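Local atomic coordinates of plasma serine protease inhibitor (Homo sapiens, PDB entry 3DY0), a protein that inhibits serine proteases of blood plasma and other body fluids in a heparin-dependent manner, binding them irreversibly after they cleave its reactive centre loop. Residues Leu209-Asn213 against Leu214-Val218; Val221-Gln224 against Gly225-Ala229; Leu251-Trp254 against Leu255-Lys259. All coordinates share one frame; numbering follows the deposited sequence. Where two conformers were deposited one is given.

Contact 1: residues Leu209-Asn213 against Leu214-Val218. With NO3 (nitrate ion), chain D.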
loop_
_atom_site.group_PDB
_atom_site.type_symbol
_atom_site.label_atom_id
_atom_site.label_comp_id
_atom_site.label_asym_id
_atom_site.label_seq_id
_atom_site.Cartn_x
_atom_site.Cartn_y
_atom_site.Cartn_z
ATOM N N LEU A 209 -0.848 5.620 23.539
ATOM C CA LEU A 209 -1.383 6.970 23.564
ATOM C C LEU A 209 -2.899 6.936 23.507
ATOM O O LEU A 209 -3.489 6.175 22.736
ATOM C CB LEU A 209 -0.866 7.797 22.380
ATOM C CG LEU A 209 -1.420 9.224 22.291
ATOM C CD1 LEU A 209 -0.928 10.034 23.478
ATOM C CD2 LEU A 209 -0.981 9.879 20.991
ATOM N N LEU A 210 -3.524 7.748 24.352
ATOM C CA LEU A 210 -4.968 7.879 24.364
ATOM C C LEU A 210 -5.182 9.203 23.638
ATOM O O LEU A 210 -4.837 10.267 24.159
ATOM C CB LEU A 210 -5.503 7.967 25.796
ATOM C CG LEU A 210 -7.003 8.243 25.951
ATOM C CD1 LEU A 210 -7.813 7.123 25.314
ATOM C CD2 LEU A 210 -7.342 8.368 27.428
ATOM N N ASP A 211 -5.704 9.128 22.421
ATOM C CA ASP A 211 -5.953 10.319 21.618
ATOM C C ASP A 211 -7.376 10.791 21.904
ATOM O O ASP A 211 -8.346 10.226 21.405
ATOM C CB ASP A 211 -5.761 9.983 20.132
ATOM C CG ASP A 211 -5.931 11.189 19.225
ATOM O OD1 ASP A 211 -5.419 11.145 18.089
ATOM O OD2 ASP A 211 -6.582 12.170 19.636
ATOM N N ARG A 212 -7.491 11.826 22.730
ATOM C CA ARG A 212 -8.795 12.356 23.105
ATOM C C ARG A 212 -9.413 13.242 22.030
ATOM O O ARG A 212 -10.614 13.508 22.054
ATOM C CB ARG A 212 -8.686 13.135 24.419
ATOM C CG ARG A 212 -8.348 12.268 25.621
ATOM C CD ARG A 212 -8.127 13.106 26.873
ATOM N NE ARG A 212 -7.775 12.286 28.031
ATOM C CZ ARG A 212 -8.594 11.414 28.613
ATOM N NH1 ARG A 212 -9.825 11.240 28.151
ATOM N NH2 ARG A 212 -8.180 10.713 29.661
ATOM N N ASN A 213 -8.594 13.698 21.088
ATOM C CA ASN A 213 -9.080 14.548 20.007
ATOM C C ASN A 213 -9.877 13.724 19.000
ATOM O O ASN A 213 -10.998 14.082 18.635
ATOM C CB ASN A 213 -7.905 15.237 19.310
ATOM C CG ASN A 213 -8.334 16.030 18.094
ATOM O OD1 ASN A 213 -9.223 16.878 18.172
ATOM N ND2 ASN A 213 -7.698 15.762 16.959
ATOM N N LEU A 214 -9.299 12.614 18.552
ATOM C CA LEU A 214 -9.977 11.753 17.593
ATOM C C LEU A 214 -10.775 10.667 18.301
ATOM O O LEU A 214 -11.658 10.048 17.708
ATOM C CB LEU A 214 -8.963 11.120 16.639
ATOM C CG LEU A 214 -8.278 12.112 15.697
ATOM C CD1 LEU A 214 -7.339 11.367 14.761
ATOM C CD2 LEU A 214 -9.336 12.881 14.908
ATOM N N SER A 215 -10.459 10.456 19.575
ATOM C CA SER A 215 -11.121 9.463 20.411
ATOM C C SER A 215 -10.742 8.042 20.015
ATOM O O SER A 215 -11.558 7.272 19.506
ATOM C CB SER A 215 -12.643 9.637 20.357
ATOM O OG SER A 215 -13.247 9.044 21.493
ATOM N N CYS A 216 -9.486 7.702 20.272
ATOM C CA CYS A 216 -8.979 6.374 19.956
ATOM C C CYS A 216 -7.743 6.078 20.784
ATOM O O CYS A 216 -7.093 6.988 21.302
ATOM C CB CYS A 216 -8.631 6.277 18.463
ATOM S SG CYS A 216 -7.354 7.431 17.878
ATOM N N ARG A 217 -7.443 4.793 20.925
ATOM C CA ARG A 217 -6.258 4.355 21.643
ATOM C C ARG A 217 -5.293 3.897 20.564
ATOM O O ARG A 217 -5.689 3.234 19.605
ATOM C CB ARG A 217 -6.578 3.194 22.585
ATOM C CG ARG A 217 -7.389 3.594 23.809
ATOM C CD ARG A 217 -7.464 2.431 24.781
ATOM N NE ARG A 217 -8.128 2.775 26.034
ATOM C CZ ARG A 217 -9.443 2.757 26.222
ATOM N NH1 ARG A 217 -9.946 3.086 27.406
ATOM N NH2 ARG A 217 -10.254 2.408 25.232
ATOM N N VAL A 218 -4.030 4.263 20.720
ATOM C CA VAL A 218 -3.011 3.913 19.744
ATOM C C VAL A 218 -1.931 3.095 20.427
ATOM O O VAL A 218 -1.395 3.506 21.456
ATOM C CB VAL A 218 -2.361 5.191 19.150
ATOM C CG1 VAL A 218 -1.295 4.812 18.130
ATOM C CG2 VAL A 218 -3.432 6.073 18.510
HETATM N N NO3 D . -4.620 13.841 22.908
HETATM O O1 NO3 D . -5.210 14.514 22.081
HETATM O O2 NO3 D . -3.475 13.483 22.699
HETATM O O3 NO3 D . -5.176 13.525 23.947
#

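Contact 2: residues Val221-Gln224 against Gly225-Ala229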
loop_
_atom_site.group_PDB
_atom_site.type_symbol
_atom_site.label_atom_id
_atom_site.label_comp_id
_atom_site.label_asym_id
_atom_site.label_seq_id
_atom_site.Cartn_x
_atom_site.Cartn_y
_atom_site.Cartn_z
ATOM N N VAL A 221 3.543 -1.702 18.264
ATOM C CA VAL A 221 4.084 -3.036 18.516
ATOM C C VAL A 221 5.272 -3.175 17.572
ATOM O O VAL A 221 5.107 -3.308 16.360
ATOM C CB VAL A 221 3.046 -4.136 18.216
ATOM C CG1 VAL A 221 3.594 -5.499 18.642
ATOM C CG2 VAL A 221 1.746 -3.836 18.940
ATOM N N PRO A 222 6.492 -3.160 18.121
ATOM C CA PRO A 222 7.713 -3.266 17.321
ATOM C C PRO A 222 8.076 -4.595 16.661
ATOM O O PRO A 222 7.811 -5.674 17.187
ATOM C CB PRO A 222 8.788 -2.811 18.300
ATOM C CG PRO A 222 8.297 -3.385 19.588
ATOM C CD PRO A 222 6.814 -3.055 19.558
ATOM N N TYR A 223 8.683 -4.487 15.485
ATOM C CA TYR A 223 9.161 -5.651 14.750
ATOM C C TYR A 223 10.658 -5.692 14.995
ATOM O O TYR A 223 11.234 -4.713 15.467
ATOM C CB TYR A 223 8.947 -5.476 13.246
ATOM C CG TYR A 223 7.514 -5.579 12.809
ATOM C CD1 TYR A 223 6.831 -6.793 12.881
ATOM C CD2 TYR A 223 6.829 -4.460 12.341
ATOM C CE1 TYR A 223 5.500 -6.891 12.500
ATOM C CE2 TYR A 223 5.498 -4.544 11.959
ATOM C CZ TYR A 223 4.841 -5.761 12.042
ATOM O OH TYR A 223 3.519 -5.852 11.676
ATOM N N GLN A 224 11.284 -6.823 14.693
ATOM C CA GLN A 224 12.729 -6.905 14.824
ATOM C C GLN A 224 13.197 -5.937 13.751
ATOM O O GLN A 224 12.754 -6.022 12.606
ATOM C CB GLN A 224 13.234 -8.313 14.510
ATOM C CG GLN A 224 13.192 -9.256 15.691
ATOM C CD GLN A 224 13.892 -10.570 15.408
ATOM O OE1 GLN A 224 14.274 -11.290 16.329
ATOM N NE2 GLN A 224 14.053 -10.894 14.130
ATOM N N GLY A 225 14.070 -5.010 14.117
ATOM C CA GLY A 225 14.534 -4.032 13.150
ATOM C C GLY A 225 13.887 -2.692 13.446
ATOM O O GLY A 225 13.302 -2.512 14.512
ATOM N N ASN A 226 13.962 -1.759 12.503
ATOM C CA ASN A 226 13.403 -0.427 12.713
ATOM C C ASN A 226 11.898 -0.292 12.471
ATOM O O ASN A 226 11.295 0.693 12.893
ATOM C CB ASN A 226 14.144 0.591 11.836
ATOM C CG ASN A 226 13.928 2.027 12.290
ATOM O OD1 ASN A 226 14.329 2.973 11.610
ATOM N ND2 ASN A 226 13.300 2.196 13.449
ATOM N N ALA A 227 11.284 -1.270 11.812
ATOM C CA ALA A 227 9.851 -1.180 11.523
ATOM C C ALA A 227 8.951 -1.419 12.727
ATOM O O ALA A 227 9.339 -2.071 13.696
ATOM C CB ALA A 227 9.482 -2.155 10.404
ATOM N N THR A 228 7.735 -0.889 12.666
ATOM C CA THR A 228 6.782 -1.087 13.749
ATOM C C THR A 228 5.370 -1.126 13.203
ATOM O O THR A 228 5.092 -0.606 12.122
ATOM C CB THR A 228 6.857 0.029 14.818
ATOM O OG1 THR A 228 5.977 -0.294 15.905
ATOM C CG2 THR A 228 6.430 1.367 14.234
ATOM N N ALA A 229 4.485 -1.763 13.953
ATOM C CA ALA A 229 3.095 -1.851 13.567
ATOM C C ALA A 229 2.388 -0.901 14.514
ATOM O O ALA A 229 2.793 -0.744 15.668
ATOM C CB ALA A 229 2.562 -3.273 13.766
#

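Contact 3: residues Leu251-Trp254 against Leu255-Lys259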
loop_
_atom_site.group_PDB
_atom_site.type_symbol
_atom_site.label_atom_id
_atom_site.label_comp_id
_atom_site.label_asym_id
_atom_site.label_seq_id
_atom_site.Cartn_x
_atom_site.Cartn_y
_atom_site.Cartn_z
ATOM N N LEU A 251 -0.446 10.974 12.047
ATOM C CA LEU A 251 0.476 9.861 12.225
ATOM C C LEU A 251 1.748 10.358 12.895
ATOM O O LEU A 251 2.256 9.719 13.818
ATOM C CB LEU A 251 0.812 9.211 10.879
ATOM C CG LEU A 251 1.837 8.076 10.945
ATOM C CD1 LEU A 251 1.320 6.966 11.860
ATOM C CD2 LEU A 251 2.094 7.538 9.545
ATOM N N ARG A 252 2.261 11.502 12.443
ATOM C CA ARG A 252 3.470 12.059 13.051
ATOM C C ARG A 252 3.222 12.324 14.532
ATOM O O ARG A 252 4.085 12.070 15.370
ATOM C CB ARG A 252 3.878 13.378 12.385
ATOM C CG ARG A 252 4.452 13.257 10.988
ATOM C CD ARG A 252 5.258 14.514 10.635
ATOM N NE ARG A 252 4.460 15.738 10.704
ATOM C CZ ARG A 252 3.623 16.144 9.755
ATOM N NH1 ARG A 252 3.472 15.429 8.650
ATOM N NH2 ARG A 252 2.932 17.268 9.911
ATOM N N LYS A 253 2.039 12.842 14.849
ATOM C CA LYS A 253 1.692 13.146 16.231
ATOM C C LYS A 253 1.705 11.886 17.086
ATOM O O LYS A 253 2.296 11.868 18.171
ATOM C CB LYS A 253 0.308 13.793 16.309
ATOM C CG LYS A 253 -0.125 14.141 17.731
ATOM C CD LYS A 253 -1.562 14.650 17.794
ATOM C CE LYS A 253 -2.569 13.519 17.634
ATOM N NZ LYS A 253 -2.430 12.805 16.337
ATOM N N TRP A 254 1.050 10.836 16.599
ATOM C CA TRP A 254 0.990 9.582 17.337
ATOM C C TRP A 254 2.381 9.035 17.627
ATOM O O TRP A 254 2.705 8.714 18.772
ATOM C CB TRP A 254 0.186 8.525 16.564
ATOM C CG TRP A 254 -1.297 8.794 16.496
ATOM C CD1 TRP A 254 -2.030 9.577 17.338
ATOM C CD2 TRP A 254 -2.230 8.233 15.559
ATOM N NE1 TRP A 254 -3.359 9.542 16.989
ATOM C CE2 TRP A 254 -3.511 8.723 15.902
ATOM C CE3 TRP A 254 -2.108 7.363 14.468
ATOM C CZ2 TRP A 254 -4.665 8.374 15.188
ATOM C CZ3 TRP A 254 -3.258 7.014 13.759
ATOM C CH2 TRP A 254 -4.516 7.519 14.125
ATOM N N LEU A 255 3.197 8.937 16.585
ATOM C CA LEU A 255 4.544 8.409 16.714
ATOM C C LEU A 255 5.442 9.186 17.672
ATOM O O LEU A 255 6.254 8.591 18.376
ATOM C CB LEU A 255 5.206 8.331 15.337
ATOM C CG LEU A 255 4.644 7.289 14.364
ATOM C CD1 LEU A 255 5.224 7.509 12.977
ATOM C CD2 LEU A 255 4.971 5.894 14.864
ATOM N N LYS A 256 5.294 10.506 17.722
ATOM C CA LYS A 256 6.148 11.302 18.600
ATOM C C LYS A 256 5.606 11.469 20.018
ATOM O O LYS A 256 6.374 11.733 20.950
ATOM C CB LYS A 256 6.418 12.680 17.976
ATOM C CG LYS A 256 5.275 13.683 18.066
ATOM C CD LYS A 256 5.503 14.850 17.108
ATOM C CE LYS A 256 4.482 15.961 17.308
ATOM N NZ LYS A 256 4.774 16.770 18.531
ATOM N N MET A 257 4.298 11.303 20.194
ATOM C CA MET A 257 3.692 11.468 21.514
ATOM C C MET A 257 3.553 10.178 22.324
ATOM O O MET A 257 3.153 10.206 23.494
ATOM C CB MET A 257 2.336 12.164 21.381
ATOM C CG MET A 257 2.464 13.631 20.981
ATOM S SD MET A 257 0.903 14.524 20.975
ATOM C CE MET A 257 0.423 14.374 22.661
ATOM N N PHE A 258 3.892 9.056 21.693
ATOM C CA PHE A 258 3.852 7.732 22.326
ATOM C C PHE A 258 4.568 7.717 23.677
ATOM O O PHE A 258 5.652 8.280 23.806
ATOM C CB PHE A 258 4.558 6.714 21.421
ATOM C CG PHE A 258 3.636 5.904 20.554
ATOM C CD1 PHE A 258 4.102 5.346 19.367
ATOM C CD2 PHE A 258 2.325 5.653 20.942
ATOM C CE1 PHE A 258 3.279 4.551 18.578
ATOM C CE2 PHE A 258 1.490 4.855 20.161
ATOM C CZ PHE A 258 1.971 4.303 18.975
ATOM N N LYS A 259 3.969 7.061 24.671
ATOM C CA LYS A 259 4.582 6.925 25.997
ATOM C C LYS A 259 4.552 5.442 26.383
ATOM O O LYS A 259 3.667 4.708 25.957
ATOM C CB LYS A 259 3.818 7.735 27.051
ATOM C CG LYS A 259 3.747 9.240 26.787
ATOM C CD LYS A 259 5.125 9.891 26.766
ATOM C CE LYS A 259 5.000 11.406 26.580
ATOM N NZ LYS A 259 6.324 12.064 26.399
#

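Contact 1: residues Leu209-Asn213 against Leu214-Val218
The turn of a beta hairpin joins strand 194-211 to strand 216-222, and Asp211 grips it from both backbone and side chain. Val218 N binds Leu209 O at 2.8 Å and Asp211 N binds Cys216 O at 2.8 Å. Cys216 N returns to Asp211 O at 3.0 Å, while Ser215 N reaches the same oxygen in a weak, bent bond. Two successive residues thus face one, a G1 beta bulge, and Ser215 takes the positive phi (71°) that goes with it. With CG anti to the backbone N (chi1 -177°), Asp211 carries its carboxylate to the N-H groups of Asn213 and Leu214. Leu214 N binds Asp211 OD2 at 3.0 Å along a straight line (171° at the hydrogen), arriving from well above the carboxylate plane, and Asn213 N adds a weak bond to that oxygen. Asp211 OD1 lies against CB and CD1 of Leu214 and is satisfied by the indole NE1 of Trp254. Cys216 SG sits 3.8 Å from Asp211 CB on this same buried face, which helix 248-257 covers. On the other face Leu210 and Arg217 run side by side, Leu210 CD1 3.9 Å from Arg217 CG, while Leu210 CD2 lies over one face of the Arg212 guanidinium. A nitrate, probably from the crystallisation liquor, takes a hydrogen bond from Arg212 N through its O3 at 3.1 Å, and at the tip Asn213, an N-glycosylation site, borders the bound heparin fragment.

Contact 2: residues Val221-Gln224 against Gly225-Ala229
Val221 and Ala229 form an antiparallel hydrogen-bonded pair, with Val221 N to Ala229 O and Ala229 N to Val221 O both 2.9 Å and nearly straight. Pro222 and Thr228 follow as a non-hydrogen-bonded pair, a place where the proline, which has no N-H, costs the pairing nothing. One more bond, Tyr223 N to Ala227 O at 3.1 Å, carries the pairing past the strand ends before the chain turns through Gln224, Gly225 and Asn226. This is the beta hairpin between strand 216-222 and strand 228-234, and Gly225 has phi 106° and psi -166°, angles at which a CB would be jammed against the Gln224 carbonyl oxygen. Tyr223 carries the side-chain contact. Its CG lies anti to the carbonyl carbon (chi1 -72°), which lays the ring along the returning segment: Ala227 O meets its edge, Tyr223 CD2 comes 4.0 Å from Ala227 CB, and Tyr223 CE2 reaches 3.7 Å from Ala229 CB. Tyr223 OH passes Ala229 CB at 3.5 Å and is hydrogen-bonded to Thr324 OG1, while the ring stacks with Trp173 and meets Phe169 edge-to-face. On the neighbouring segment, Gln224 NE2 is hydrogen-bonded to Gly88 O. The backbone of Thr228 also pairs antiparallel with a strand of the bound peptide, extending the sheet across that interface.

Contact 3: residues Leu251-Trp254 against Leu255-Lys259
One face of the Phe258 ring lies against Trp254 O, which stands 3.5 Å above the ring plane, displaced toward the rim. The same carbonyl receives hydrogen bonds from Phe258 N and Met257 N, both weak, as Phe258 leaves helical geometry. The Trp254 indole is buried against Leu209, Cys216, Val218 and Ile232. Within the helix Leu255 N donates to Leu251 O at 3.0 Å, almost perfectly straight (176°). Met257 N is shared between Lys253 O, at 2.9 Å, and, weakly, Trp254 O. Leu251 and Leu255, one turn apart, meet through Leu251 CG and Leu255 CD1 at 4.0 Å. Along another line of the helix Met257 SD rests on Lys253 CG at 3.4 Å, the two side chains crossing at a slant; Lys253 brings CG there by setting it anti to the backbone N (chi1 -180°). Beyond CG the lysine bends at its third and fourth torsions. Its NZ has a weak bond to Thr250 O and a long, weak ion pair with Asp211 OD1, and its side chain touches the bound heparin sugar. In Lys256, chi1 of 77° puts CG between the backbone N and the carbonyl carbon, close to both Arg252 O and Lys253 O. Helix 248-257 packs on the sheet, Trp254 reaching three successive strands, Leu251 and Leu255 lying on Leu230, and Phe258 beside His207 as the chain enters strand 259-277.

In the fold
Strand 216-222 runs through the first two contacts, closing contact 1 at one end and opening contact 2 at the other, with centres about 21 Å apart. Contact 3 lies nearer the first, about 11 Å between centres, and touches it directly: Asp211 OD1 to Trp254 NE1 is 2.8 Å, and Val218 CG1 packs on Phe258 CZ at 3.4 Å. From contact 2 its nearest atoms are about 5 Å away, with no touch. The heparin fragment draws contacts 1 and 3 together again, since Asn213 and Lys253, with Lys249, line the glycan site. The bound peptide comes within reach of all three contacts, through Arg217, Thr228 and Trp254 among others.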